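Local coordinates for putative cytoplasmic protein (Enterobacter cloacae, PDB 4HFL) that acts as the type VI secretion amidase effector Tae4 and probably cleaves the peptide stems of peptidoglycan in rival bacteria, at residues Q125-F130 / T171-K176; A23-F28 / G147-D152; V66-G71 / K89-R94. All blocks are in the same frame, centred on the assembly; numbering follows the deposited sequence.

From the N terminus, helix 21-30 opens contact 2, which closes only when the chain returns as the loop 147-152 after strand 138-145. Inside this long excursion lies contact 3, closing a shorter loop between helix 59-69 and strand 90-92. Contact 1 opens later, at strand 126-133, and closes at the C terminus; its first segment precedes and its second follows 147-152, so contacts 1 and 2 cross. Contact 1 joins two neighbouring strands of the four-stranded antiparallel sheet, contact 2 sets the N-terminal helix against the loop beside that sheet, and contact 3 fastens the two-stranded hairpin to helix 59-69. Ala24 touches Leu175 of contact 1, while Phe28 meets Val66 of contact 3.

Contact 1. Residues Q125-F130 / T171-K176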
ATOM      1  N   GLN A 125       9.746  12.041   1.911  1.00 22.13           N
ATOM      2  CA  GLN A 125       8.393  11.815   1.391  1.00 20.15           C
ATOM      3  C   GLN A 125       8.436  10.607   0.458  1.00 22.95           C
ATOM      4  O   GLN A 125       9.394  10.440  -0.316  1.00 18.59           O
ATOM      5  CB  GLN A 125       7.866  13.062   0.647  1.00 25.89           C
ATOM      6  CG  GLN A 125       8.596  13.414  -0.660  1.00 25.98           C
ATOM      7  CD  GLN A 125       8.030  14.658  -1.321  1.00 25.62           C
ATOM      8  OE1 GLN A 125       7.450  15.522  -0.645  1.00 25.06           O
ATOM      9  NE2 GLN A 125       8.193  14.761  -2.654  1.00 16.78           N
ATOM     10  N   GLY A 126       7.427   9.744   0.537  1.00 21.12           N
ATOM     11  CA  GLY A 126       7.396   8.589  -0.343  1.00 18.29           C
ATOM     12  C   GLY A 126       6.445   7.493   0.097  1.00 18.17           C
ATOM     13  O   GLY A 126       5.461   7.742   0.788  1.00 17.67           O
ATOM     14  N   ILE A 127       6.741   6.270  -0.329  1.00 19.46           N
ATOM     15  CA  ILE A 127       5.930   5.110   0.016  1.00 16.50           C
ATOM     16  C   ILE A 127       6.501   4.455   1.268  1.00 19.40           C
ATOM     17  O   ILE A 127       7.700   4.223   1.351  1.00 16.96           O
ATOM     18  CB  ILE A 127       5.979   4.063  -1.116  1.00 18.78           C
ATOM     19  CG1 ILE A 127       5.297   4.601  -2.375  1.00 26.34           C
ATOM     20  CG2 ILE A 127       5.334   2.731  -0.664  1.00 18.68           C
ATOM     21  CD1 ILE A 127       5.405   3.655  -3.554  1.00 28.86           C
ATOM     22  N   ILE A 128       5.642   4.116   2.227  1.00 12.65           N
ATOM     23  CA  ILE A 128       6.120   3.509   3.467  1.00 12.31           C
ATOM     24  C   ILE A 128       5.309   2.253   3.840  1.00 19.25           C
ATOM     25  O   ILE A 128       4.080   2.236   3.714  1.00 20.65           O
ATOM     26  CB  ILE A 128       6.169   4.561   4.623  1.00 19.74           C
ATOM     27  CG1 ILE A 128       7.009   4.056   5.799  1.00 21.15           C
ATOM     28  CG2 ILE A 128       4.759   4.960   5.085  1.00 16.03           C
ATOM     29  CD1 ILE A 128       7.306   5.159   6.820  1.00 20.80           C
ATOM     30  N   ILE A 129       6.013   1.202   4.265  1.00 15.57           N
ATOM     31  CA  ILE A 129       5.395  -0.041   4.728  1.00 16.56           C
ATOM     32  C   ILE A 129       5.708  -0.242   6.209  1.00 24.87           C
ATOM     33  O   ILE A 129       6.881  -0.295   6.597  1.00 21.85           O
ATOM     34  CB  ILE A 129       6.005  -1.275   4.021  1.00 20.22           C
ATOM     35  CG1 ILE A 129       5.809  -1.217   2.502  1.00 14.63           C
ATOM     36  CG2 ILE A 129       5.439  -2.575   4.611  1.00 21.25           C
ATOM     37  CD1 ILE A 129       6.576  -2.324   1.776  1.00 17.76           C
ATOM     38  N   PHE A 130       4.668  -0.408   7.020  1.00 24.14           N
ATOM     39  CA  PHE A 130       4.819  -0.694   8.440  1.00 19.96           C
ATOM     40  C   PHE A 130       4.456  -2.151   8.651  1.00 22.75           C
ATOM     41  O   PHE A 130       3.355  -2.541   8.329  1.00 26.22           O
ATOM     42  CB  PHE A 130       3.814   0.135   9.242  1.00 18.05           C
ATOM     43  CG  PHE A 130       3.995   1.624   9.112  1.00 21.25           C
ATOM     44  CD1 PHE A 130       4.995   2.282   9.814  1.00 18.00           C
ATOM     45  CD2 PHE A 130       3.149   2.368   8.298  1.00 21.55           C
ATOM     46  CE1 PHE A 130       5.149   3.659   9.708  1.00 20.46           C
ATOM     47  CE2 PHE A 130       3.295   3.741   8.195  1.00 20.66           C
ATOM     48  CZ  PHE A 130       4.299   4.390   8.900  1.00 15.45           C
ATOM     49  N   THR A 171       9.676   0.325   6.339  1.00 18.76           N
ATOM     50  CA  THR A 171      10.460   0.212   5.120  1.00 17.63           C
ATOM     51  C   THR A 171       9.895   1.262   4.159  1.00 19.45           C
ATOM     52  O   THR A 171       8.673   1.384   4.004  1.00 16.38           O
ATOM     53  CB  THR A 171      10.327  -1.218   4.536  1.00 20.28           C
ATOM     54  OG1 THR A 171      10.923  -2.159   5.439  1.00 19.93           O
ATOM     55  CG2 THR A 171      11.032  -1.342   3.197  1.00 19.95           C
ATOM     56  N   PHE A 172      10.788   2.013   3.525  1.00 21.27           N
ATOM     57  CA  PHE A 172      10.446   3.275   2.906  1.00 19.73           C
ATOM     58  C   PHE A 172      11.241   3.545   1.630  1.00 18.85           C
ATOM     59  O   PHE A 172      12.477   3.349   1.607  1.00 17.35           O
ATOM     60  CB  PHE A 172      10.719   4.405   3.902  1.00 18.67           C
ATOM     61  CG  PHE A 172      10.678   5.782   3.281  1.00 19.17           C
ATOM     62  CD1 PHE A 172       9.476   6.457   3.168  1.00 17.31           C
ATOM     63  CD2 PHE A 172      11.837   6.396   2.824  1.00 19.58           C
ATOM     64  CE1 PHE A 172       9.423   7.721   2.591  1.00 21.51           C
ATOM     65  CE2 PHE A 172      11.798   7.665   2.244  1.00 18.06           C
ATOM     66  CZ  PHE A 172      10.586   8.327   2.131  1.00 18.11           C
ATOM     67  N   TRP A 173      10.523   4.022   0.604  1.00 19.00           N
ATOM     68  CA  TRP A 173      11.114   4.515  -0.658  1.00 19.86           C
ATOM     69  C   TRP A 173      10.762   5.976  -0.868  1.00 19.78           C
ATOM     70  O   TRP A 173       9.583   6.355  -0.816  1.00 15.20           O
ATOM     71  CB  TRP A 173      10.563   3.747  -1.873  1.00 16.66           C
ATOM     72  CG  TRP A 173      10.918   2.275  -1.946  1.00 13.41           C
ATOM     73  CD1 TRP A 173      11.894   1.715  -2.710  1.00 15.86           C
ATOM     74  CD2 TRP A 173      10.267   1.191  -1.265  1.00 17.30           C
ATOM     75  NE1 TRP A 173      11.916   0.351  -2.526  1.00 17.21           N
ATOM     76  CE2 TRP A 173      10.923   0.004  -1.652  1.00 19.15           C
ATOM     77  CE3 TRP A 173       9.198   1.110  -0.360  1.00 18.54           C
ATOM     78  CZ2 TRP A 173      10.553  -1.252  -1.159  1.00 21.53           C
ATOM     79  CZ3 TRP A 173       8.832  -0.134   0.123  1.00 23.83           C
ATOM     80  CH2 TRP A 173       9.513  -1.301  -0.273  1.00 23.23           C
ATOM     81  N   SER A 174      11.770   6.799  -1.144  1.00 17.57           N
ATOM     82  CA  SER A 174      11.534   8.204  -1.475  1.00 14.79           C
ATOM     83  C   SER A 174      10.845   8.334  -2.829  1.00 16.99           C
ATOM     84  O   SER A 174      11.183   7.624  -3.787  1.00 16.07           O
ATOM     85  CB  SER A 174      12.867   8.982  -1.521  1.00 24.00           C
ATOM     86  OG  SER A 174      13.339   9.251  -0.219  1.00 28.64           O
ATOM     87  N   LEU A 175       9.888   9.252  -2.912  1.00 16.04           N
ATOM     88  CA  LEU A 175       9.315   9.621  -4.200  1.00 16.93           C
ATOM     89  C   LEU A 175       9.550  11.102  -4.433  1.00 17.51           C
ATOM     90  O   LEU A 175       9.435  11.907  -3.491  1.00 21.28           O
ATOM     91  CB  LEU A 175       7.817   9.285  -4.256  1.00 19.41           C
ATOM     92  CG  LEU A 175       7.375   7.819  -4.078  1.00 15.71           C
ATOM     93  CD1 LEU A 175       5.865   7.710  -4.236  1.00 13.86           C
ATOM     94  CD2 LEU A 175       8.067   6.864  -5.056  1.00 13.22           C
ATOM     95  N   LYS A 176       9.909  11.463  -5.675  1.00 13.60           N
ATOM     96  CA  LYS A 176      10.008  12.862  -6.067  1.00 18.94           C
ATOM     97  C   LYS A 176       8.677  13.358  -6.623  1.00 19.43           C
ATOM     98  O   LYS A 176       8.319  14.493  -6.373  1.00 29.84           O
ATOM     99  CB  LYS A 176      11.101  13.066  -7.108  1.00 27.39           C
ATOM    100  CG  LYS A 176      12.474  13.261  -6.501  1.00 39.38           C
ATOM    101  CD  LYS A 176      12.903  14.733  -6.547  1.00 38.59           C
ATOM    102  CE  LYS A 176      13.140  15.180  -7.982  1.00 38.90           C
ATOM    103  NZ  LYS A 176      13.916  16.454  -8.092  1.00 39.41           N
TER
HETATM  104  O   HOH W   1      12.434  12.074   0.332  1.00 20.10           O
HETATM  105  O   HOH W   2       6.786  16.400  -4.250  1.00 37.44           O
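Ile127 and Ile129 meet Trp173 and Leu175 on the face of the antiparallel sheet that packs against helix 95-106. Strands 126-133 and 166-174 are its two inner strands, in what is probably the papain-like core of this amidase. Ile129 CD1 comes in at the edge of the indole, 3.6 Å from Trp173 CZ3, and Ile127 CG1 rests 3.7 Å from Leu175 CD1. Indole NE1 itself bonds to Gly107 O. On the reverse face Phe172, its CG anti to the backbone N (chi1 168°), turns the edge of its ring to the neighbouring strand, CE1 3.5 Å from Gly126 N; its CZ lies 3.4 Å from Gln125 O. The main chains are zipped by paired bonds at Ile127-Trp173 and Ile129-Thr171, the shortest being Ile129 N to Thr171 O at 2.7 Å. Beyond the regular strands, Leu175 N still donates to Gln125 O. Gln125 CG sits between the backbone N and the carbonyl carbon (chi1 67°), and the chain, extended from there, carries NE2 to Leu175 O, 3.2 Å away and in the amide plane. Gln125 NE2 also donates to a water 2.7 Å away, which in turn donates to Lys176 O.

Contact 2. Residues A23-F28 / G147-D152; sequences AAWNRF and GNICSD
Ser151 is wedged between two aromatic side chains of helix 21-30, its CB lying over a face of each. The methylene carbon sits 3.9 Å from the centroid of the Trp25 six-membered ring and packs equally closely over Phe28, making a CH-pi contact with each ring. Both aromatic residues carry CG anti to the backbone N (chi1 -170° in Trp25, -165° in Phe28), which sends their rings from successive turns of the helix toward the loop. Ser151 OG stands 3.3 Å above the Phe28 ring plane, over its centre. No hydrogen bond crosses between the segments; this buried hydroxyl is satisfied instead by Thr143 OG1 and Leu144 N of strand 138-145. Next to it, Asp152 OD2 approaches the rim of Phe28 in the ring plane, 3.6 Å from CZ, with carboxylate and ring 88° apart. The oxygen thus points at the C-H rim of the ring near CZ, while its charge is paired with Arg62 of helix 59-69.

Toward Ile149 the fit is looser. Its CD1 reaches only the edge of Trp25, 4.2 Å from CH2, in a region where Ile149 is exposed to solvent and Trp25 is partly so. Cys150 turns away from the helix and is tied by a disulfide to Cys154.

Asp152 has further partners: besides the salt bridge from OD2 to Arg62, OD1 bonds to Thr143 OG1 and His141 NE2. Phe28 thus borders an acid that is itself paired with a histidine of the sheet, an interaction consistent with the histidine-acid pair in the active site of papain-like clan CA peptidases.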
ATOM      1  N   ALA A  23       1.607  12.642  -7.908  1.00 20.97           N
ATOM      2  CA  ALA A  23       0.665  11.753  -8.582  1.00 25.66           C
ATOM      3  C   ALA A  23       0.185  10.601  -7.688  1.00 20.66           C
ATOM      4  O   ALA A  23      -1.014  10.270  -7.652  1.00 20.93           O
ATOM      5  CB  ALA A  23       1.280  11.222  -9.850  1.00 28.87           C
ATOM      6  N   ALA A  24       1.125   9.979  -6.985  1.00 17.92           N
ATOM      7  CA  ALA A  24       0.786   8.919  -6.057  1.00 15.48           C
ATOM      8  C   ALA A  24      -0.155   9.466  -4.975  1.00 16.20           C
ATOM      9  O   ALA A  24      -1.200   8.886  -4.688  1.00 15.81           O
ATOM     10  CB  ALA A  24       2.067   8.341  -5.449  1.00 19.45           C
ATOM     11  N   TRP A  25       0.193  10.618  -4.409  1.00 18.69           N
ATOM     12  CA  TRP A  25      -0.622  11.223  -3.359  1.00 22.95           C
ATOM     13  C   TRP A  25      -2.043  11.520  -3.836  1.00 25.71           C
ATOM     14  O   TRP A  25      -3.026  11.321  -3.090  1.00 25.87           O
ATOM     15  CB  TRP A  25       0.043  12.504  -2.839  1.00 26.14           C
ATOM     16  CG  TRP A  25      -0.629  13.025  -1.603  1.00 31.68           C
ATOM     17  CD1 TRP A  25      -1.651  13.939  -1.536  1.00 35.91           C
ATOM     18  CD2 TRP A  25      -0.337  12.647  -0.245  1.00 25.99           C
ATOM     19  NE1 TRP A  25      -2.005  14.150  -0.218  1.00 37.54           N
ATOM     20  CE2 TRP A  25      -1.212  13.371   0.589  1.00 27.52           C
ATOM     21  CE3 TRP A  25       0.581  11.768   0.341  1.00 22.66           C
ATOM     22  CZ2 TRP A  25      -1.189  13.238   1.974  1.00 21.49           C
ATOM     23  CZ3 TRP A  25       0.599  11.646   1.708  1.00 26.76           C
ATOM     24  CH2 TRP A  25      -0.276  12.376   2.508  1.00 28.43           C
ATOM     25  N   ASN A  26      -2.144  11.997  -5.079  1.00 23.15           N
ATOM     26  CA  ASN A  26      -3.431  12.329  -5.699  1.00 29.04           C
ATOM     27  C   ASN A  26      -4.323  11.113  -5.951  1.00 25.47           C
ATOM     28  O   ASN A  26      -5.528  11.112  -5.601  1.00 26.88           O
ATOM     29  CB  ASN A  26      -3.208  13.101  -7.010  1.00 30.00           C
ATOM     30  CG  ASN A  26      -2.631  14.490  -6.784  1.00 32.54           C
ATOM     31  OD1 ASN A  26      -2.644  15.007  -5.664  1.00 26.35           O
ATOM     32  ND2 ASN A  26      -2.139  15.112  -7.860  1.00 35.77           N
ATOM     33  N   ARG A  27      -3.747  10.067  -6.550  1.00 22.54           N
ATOM     34  CA  ARG A  27      -4.525   8.831  -6.733  1.00 23.43           C
ATOM     35  C   ARG A  27      -4.968   8.229  -5.373  1.00 20.40           C
ATOM     36  O   ARG A  27      -6.142   7.799  -5.177  1.00 29.03           O
ATOM     37  CB  ARG A  27      -3.749   7.802  -7.578  1.00 23.41           C
ATOM     38  CG  ARG A  27      -3.237   8.311  -8.943  1.00 25.65           C
ATOM     39  CD  ARG A  27      -4.359   8.495 -10.014  1.00 23.11           C
ATOM     40  NE  ARG A  27      -5.149   9.702  -9.771  1.00 28.56           N
ATOM     41  CZ  ARG A  27      -4.722  10.936 -10.013  1.00 30.35           C
ATOM     42  NH1 ARG A  27      -3.506  11.136 -10.514  1.00 33.82           N
ATOM     43  NH2 ARG A  27      -5.511  11.975  -9.744  1.00 28.99           N
ATOM     44  N   PHE A  28      -4.035   8.219  -4.422  1.00 24.62           N
ATOM     45  CA  PHE A  28      -4.366   7.700  -3.094  1.00 25.62           C
ATOM     46  C   PHE A  28      -5.535   8.481  -2.497  1.00 26.07           C
ATOM     47  O   PHE A  28      -6.483   7.890  -1.962  1.00 23.17           O
ATOM     48  CB  PHE A  28      -3.172   7.730  -2.141  1.00 19.20           C
ATOM     49  CG  PHE A  28      -3.370   6.873  -0.897  1.00 28.10           C
ATOM     50  CD1 PHE A  28      -2.705   5.666  -0.756  1.00 28.38           C
ATOM     51  CD2 PHE A  28      -4.233   7.279   0.121  1.00 28.17           C
ATOM     52  CE1 PHE A  28      -2.884   4.871   0.388  1.00 27.23           C
ATOM     53  CE2 PHE A  28      -4.417   6.495   1.264  1.00 25.45           C
ATOM     54  CZ  PHE A  28      -3.739   5.300   1.396  1.00 25.61           C
ATOM     55  N   GLY A 147       6.271  13.480   5.103  1.00 19.07           N
ATOM     56  CA  GLY A 147       7.238  14.177   5.940  1.00 18.61           C
ATOM     57  C   GLY A 147       6.637  14.565   7.276  1.00 19.89           C
ATOM     58  O   GLY A 147       7.360  14.975   8.195  1.00 23.80           O
ATOM     59  N   ASN A 148       5.312  14.432   7.389  1.00 20.44           N
ATOM     60  CA  ASN A 148       4.606  14.827   8.615  1.00 24.43           C
ATOM     61  C   ASN A 148       3.397  13.941   8.916  1.00 23.35           C
ATOM     62  O   ASN A 148       3.115  13.610  10.086  1.00 22.68           O
ATOM     63  CB  ASN A 148       4.193  16.308   8.538  1.00 17.76           C
ATOM     64  CG  ASN A 148       3.754  16.867   9.876  1.00 19.95           C
ATOM     65  OD1 ASN A 148       4.202  16.422  10.944  1.00 22.18           O
ATOM     66  ND2 ASN A 148       2.863  17.851   9.831  1.00 23.39           N
ATOM     67  N   ILE A 149       2.673  13.566   7.863  1.00 24.09           N
ATOM     68  CA  ILE A 149       1.509  12.692   8.011  1.00 20.60           C
ATOM     69  C   ILE A 149       1.551  11.530   7.013  1.00 22.22           C
ATOM     70  O   ILE A 149       2.274  11.571   6.017  1.00 18.61           O
ATOM     71  CB  ILE A 149       0.179  13.460   7.815  1.00 20.39           C
ATOM     72  CG1 ILE A 149       0.131  14.110   6.439  1.00 15.99           C
ATOM     73  CG2 ILE A 149      -0.001  14.510   8.903  1.00 23.03           C
ATOM     74  CD1 ILE A 149      -1.287  14.537   5.990  1.00 19.77           C
ATOM     75  N   CYS A 150       0.763  10.501   7.282  1.00 23.20           N
ATOM     76  CA  CYS A 150       0.498   9.462   6.291  1.00 24.94           C
ATOM     77  C   CYS A 150      -0.791   9.769   5.554  1.00 25.72           C
ATOM     78  O   CYS A 150      -1.631  10.504   6.070  1.00 25.43           O
ATOM     79  CB  CYS A 150       0.403   8.091   6.949  1.00 22.73           C
ATOM     80  SG  CYS A 150       1.988   7.507   7.572  1.00 22.77           S
ATOM     81  N   SER A 151      -0.945   9.228   4.343  1.00 24.93           N
ATOM     82  CA  SER A 151      -2.136   9.500   3.535  1.00 26.36           C
ATOM     83  C   SER A 151      -3.384   8.861   4.129  1.00 29.75           C
ATOM     84  O   SER A 151      -4.505   9.258   3.806  1.00 30.84           O
ATOM     85  CB  SER A 151      -1.941   9.054   2.083  1.00 21.54           C
ATOM     86  OG  SER A 151      -1.359   7.767   2.004  1.00 22.52           O
ATOM     87  N   ASP A 152      -3.202   7.864   4.989  1.00 25.90           N
ATOM     88  CA  ASP A 152      -4.339   7.367   5.763  1.00 30.30           C
ATOM     89  C   ASP A 152      -4.024   7.256   7.258  1.00 35.45           C
ATOM     90  O   ASP A 152      -4.472   8.091   8.045  1.00 41.39           O
ATOM     91  CB  ASP A 152      -4.963   6.084   5.169  1.00 22.37           C
ATOM     92  CG  ASP A 152      -3.983   4.911   5.067  1.00 26.19           C
ATOM     93  OD1 ASP A 152      -2.803   5.002   5.488  1.00 23.92           O
ATOM     94  OD2 ASP A 152      -4.424   3.857   4.576  1.00 21.82           O
TER

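Contact 3. Residues V66-G71 / K89-R94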
ATOM      1  N   VAL A  66      -3.218   2.972  -6.866  1.00 23.16           N
ATOM      2  CA  VAL A  66      -2.151   3.974  -6.985  1.00 20.90           C
ATOM      3  C   VAL A  66      -1.098   3.547  -7.998  1.00 18.80           C
ATOM      4  O   VAL A  66      -0.754   4.313  -8.907  1.00 22.63           O
ATOM      5  CB  VAL A  66      -1.477   4.258  -5.610  1.00 29.03           C
ATOM      6  CG1 VAL A  66      -0.186   5.055  -5.782  1.00 23.31           C
ATOM      7  CG2 VAL A  66      -2.450   4.997  -4.694  1.00 28.22           C
ATOM      8  N   LEU A  67      -0.576   2.334  -7.840  1.00 18.18           N
ATOM      9  CA  LEU A  67       0.460   1.845  -8.751  1.00 17.26           C
ATOM     10  C   LEU A  67      -0.053   1.754 -10.186  1.00 22.90           C
ATOM     11  O   LEU A  67       0.646   2.146 -11.107  1.00 21.58           O
ATOM     12  CB  LEU A  67       0.987   0.492  -8.302  1.00 20.33           C
ATOM     13  CG  LEU A  67       1.764   0.499  -6.980  1.00 20.04           C
ATOM     14  CD1 LEU A  67       2.110  -0.910  -6.566  1.00 21.87           C
ATOM     15  CD2 LEU A  67       3.020   1.313  -7.131  1.00 16.86           C
ATOM     16  N   ASN A  68      -1.276   1.259 -10.370  1.00 21.31           N
ATOM     17  CA  ASN A  68      -1.846   1.093 -11.709  1.00 22.03           C
ATOM     18  C   ASN A  68      -1.960   2.407 -12.421  1.00 26.06           C
ATOM     19  O   ASN A  68      -1.690   2.499 -13.625  1.00 31.12           O
ATOM     20  CB  ASN A  68      -3.250   0.450 -11.640  1.00 23.86           C
ATOM     21  CG  ASN A  68      -3.202  -1.071 -11.577  1.00 28.45           C
ATOM     22  OD1 ASN A  68      -2.339  -1.708 -12.200  1.00 26.78           O
ATOM     23  ND2 ASN A  68      -4.132  -1.665 -10.820  1.00 26.82           N
ATOM     24  N   TYR A  69      -2.384   3.437 -11.696  1.00 27.18           N
ATOM     25  CA  TYR A  69      -2.623   4.708 -12.378  1.00 26.22           C
ATOM     26  C   TYR A  69      -1.420   5.648 -12.389  1.00 26.73           C
ATOM     27  O   TYR A  69      -1.463   6.721 -12.995  1.00 28.96           O
ATOM     28  CB  TYR A  69      -3.913   5.356 -11.871  1.00 29.26           C
ATOM     29  CG  TYR A  69      -5.125   4.652 -12.440  1.00 31.22           C
ATOM     30  CD1 TYR A  69      -5.731   5.101 -13.600  1.00 33.43           C
ATOM     31  CD2 TYR A  69      -5.635   3.510 -11.838  1.00 33.03           C
ATOM     32  CE1 TYR A  69      -6.838   4.443 -14.138  1.00 37.94           C
ATOM     33  CE2 TYR A  69      -6.737   2.850 -12.360  1.00 32.20           C
ATOM     34  CZ  TYR A  69      -7.331   3.320 -13.510  1.00 38.91           C
ATOM     35  OH  TYR A  69      -8.422   2.649 -14.023  1.00 39.05           O
ATOM     36  N   CYS A  70      -0.330   5.214 -11.753  1.00 20.90           N
ATOM     37  CA  CYS A  70       0.934   5.945 -11.807  1.00 18.41           C
ATOM     38  C   CYS A  70       1.916   5.264 -12.766  1.00 25.23           C
ATOM     39  O   CYS A  70       3.081   5.647 -12.853  1.00 25.32           O
ATOM     40  CB  CYS A  70       1.549   6.070 -10.407  1.00 19.42           C
ATOM     41  SG  CYS A  70       0.697   7.289  -9.389  1.00 27.00           S
ATOM     42  N   GLY A  71       1.442   4.254 -13.488  1.00 27.41           N
ATOM     43  CA  GLY A  71       2.236   3.657 -14.553  1.00 23.24           C
ATOM     44  C   GLY A  71       3.076   2.467 -14.131  1.00 29.72           C
ATOM     45  O   GLY A  71       4.065   2.153 -14.803  1.00 29.56           O
ATOM     46  N   LYS A  89      -8.108  -3.560 -14.941  1.00 42.23           N
ATOM     47  CA  LYS A  89      -6.778  -3.566 -14.336  1.00 42.92           C
ATOM     48  C   LYS A  89      -6.749  -4.518 -13.135  1.00 42.15           C
ATOM     49  O   LYS A  89      -7.793  -4.795 -12.533  1.00 41.55           O
ATOM     50  CB  LYS A  89      -6.339  -2.141 -13.960  1.00 38.10           C
ATOM     51  CG  LYS A  89      -6.362  -1.170 -15.156  1.00 42.10           C
ATOM     52  CD  LYS A  89      -5.547   0.089 -14.903  1.00 39.84           C
ATOM     53  CE  LYS A  89      -5.407   0.923 -16.177  1.00 41.84           C
ATOM     54  NZ  LYS A  89      -4.704   0.193 -17.278  1.00 41.44           N
ATOM     55  N   ARG A  90      -5.559  -5.024 -12.805  1.00 35.58           N
ATOM     56  CA  ARG A  90      -5.409  -6.003 -11.730  1.00 41.06           C
ATOM     57  C   ARG A  90      -5.188  -5.375 -10.350  1.00 38.77           C
ATOM     58  O   ARG A  90      -4.449  -4.390 -10.196  1.00 29.18           O
ATOM     59  CB  ARG A  90      -4.281  -6.990 -12.056  1.00 45.26           C
ATOM     60  CG  ARG A  90      -4.569  -7.883 -13.262  1.00 54.58           C
ATOM     61  CD  ARG A  90      -3.290  -8.503 -13.803  1.00 61.41           C
ATOM     62  NE  ARG A  90      -3.548  -9.448 -14.889  1.00 73.54           N
ATOM     63  CZ  ARG A  90      -3.593  -9.118 -16.180  1.00 78.25           C
ATOM     64  NH1 ARG A  90      -3.403  -7.856 -16.552  1.00 79.25           N
ATOM     65  NH2 ARG A  90      -3.834 -10.047 -17.099  1.00 77.17           N
ATOM     66  N   TYR A  91      -5.836  -5.963  -9.346  1.00 33.90           N
ATOM     67  CA  TYR A  91      -5.783  -5.467  -7.982  1.00 32.88           C
ATOM     68  C   TYR A  91      -5.413  -6.585  -7.014  1.00 35.39           C
ATOM     69  O   TYR A  91      -6.065  -7.643  -7.001  1.00 30.26           O
ATOM     70  CB  TYR A  91      -7.136  -4.843  -7.611  1.00 34.46           C
ATOM     71  CG  TYR A  91      -7.393  -3.559  -8.372  1.00 35.59           C
ATOM     72  CD1 TYR A  91      -6.983  -2.336  -7.864  1.00 35.23           C
ATOM     73  CD2 TYR A  91      -8.020  -3.573  -9.612  1.00 33.71           C
ATOM     74  CE1 TYR A  91      -7.208  -1.150  -8.572  1.00 35.26           C
ATOM     75  CE2 TYR A  91      -8.247  -2.401 -10.315  1.00 35.55           C
ATOM     76  CZ  TYR A  91      -7.834  -1.197  -9.791  1.00 31.68           C
ATOM     77  OH  TYR A  91      -8.065  -0.031 -10.492  1.00 32.73           O
ATOM     78  N   MET A  92      -4.349  -6.364  -6.237  1.00 35.82           N
ATOM     79  CA  MET A  92      -3.972  -7.293  -5.170  1.00 30.31           C
ATOM     80  C   MET A  92      -4.876  -7.029  -3.976  1.00 34.01           C
ATOM     81  O   MET A  92      -5.325  -5.898  -3.784  1.00 31.46           O
ATOM     82  CB  MET A  92      -2.504  -7.119  -4.750  1.00 24.76           C
ATOM     83  CG  MET A  92      -1.472  -7.242  -5.870  1.00 24.61           C
ATOM     84  SD  MET A  92       0.247  -7.227  -5.258  1.00 30.19           S
ATOM     85  CE  MET A  92       1.085  -7.100  -6.850  1.00 28.34           C
ATOM     86  N   PHE A  93      -5.149  -8.068  -3.184  1.00 32.75           N
ATOM     87  CA  PHE A  93      -6.053  -7.938  -2.048  1.00 32.01           C
ATOM     88  C   PHE A  93      -5.432  -8.516  -0.758  1.00 34.39           C
ATOM     89  O   PHE A  93      -6.071  -8.502   0.299  1.00 31.49           O
ATOM     90  CB  PHE A  93      -7.407  -8.590  -2.359  1.00 33.09           C
ATOM     91  CG  PHE A  93      -7.306 -10.041  -2.742  1.00 37.63           C
ATOM     92  CD1 PHE A  93      -7.363 -11.033  -1.767  1.00 41.46           C
ATOM     93  CD2 PHE A  93      -7.150 -10.413  -4.069  1.00 36.02           C
ATOM     94  CE1 PHE A  93      -7.272 -12.373  -2.106  1.00 42.39           C
ATOM     95  CE2 PHE A  93      -7.065 -11.750  -4.420  1.00 42.72           C
ATOM     96  CZ  PHE A  93      -7.118 -12.735  -3.430  1.00 40.20           C
ATOM     97  N   ARG A  94      -4.184  -8.991  -0.861  1.00 34.52           N
ATOM     98  CA  ARG A  94      -3.388  -9.415   0.300  1.00 33.76           C
ATOM     99  C   ARG A  94      -2.205  -8.472   0.532  1.00 29.56           C
ATOM    100  O   ARG A  94      -1.400  -8.211  -0.377  1.00 20.99           O
ATOM    101  CB  ARG A  94      -2.874 -10.844   0.117  1.00 36.03           C
ATOM    102  CG  ARG A  94      -3.954 -11.900   0.248  1.00 43.82           C
ATOM    103  CD  ARG A  94      -3.483 -13.239  -0.292  1.00 52.14           C
ATOM    104  NE  ARG A  94      -4.608 -14.077  -0.709  1.00 59.90           N
ATOM    105  CZ  ARG A  94      -4.487 -15.290  -1.243  1.00 60.34           C
ATOM    106  NH1 ARG A  94      -3.286 -15.819  -1.421  1.00 58.26           N
ATOM    107  NH2 ARG A  94      -5.568 -15.976  -1.597  1.00 62.39           N
TER
HETATM  108  O   HOH W   3      -2.891  -4.374 -13.733  1.00 35.26           O
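A side-chain-to-backbone hydrogen bond joins Asn68 of helix 59-69 to strand 90-92 in a partly buried contact: Asn68 and Tyr91 are buried, while Tyr69 is exposed. With its CG beside the backbone N (chi1 -85°), Asn68 holds its amide out toward the strand. ND2 donates to Arg90 O over 2.8 Å in a nearly straight bond (165°), the acceptor in the plane of the amide but the donor tilted 32° from the carbonyl plane. A water donates to Asn68 OD1 and accepts from Arg90 N, 2.9 Å from that nitrogen. Arg90 O is thus bound directly and Arg90 N through the water, while OD1 also receives Val74 N. Strand 90-92 forms a two-stranded antiparallel sheet with 82-84; Asn68 grips Arg90, while the next residue, Tyr91, bonds through its backbone to Val83. Asn68 ND2 also lies 3.8 Å above the Tyr91 ring plane, toward the rim, with amide and ring steeply inclined. Farther out, Tyr91 OH meets the edge of the Tyr69 ring, 3.7 Å from CE2, and the two phenol hydroxyls share Asp87 OD2. The Lys89 chain crosses Tyr69 with its CD 3.9 Å from CE2.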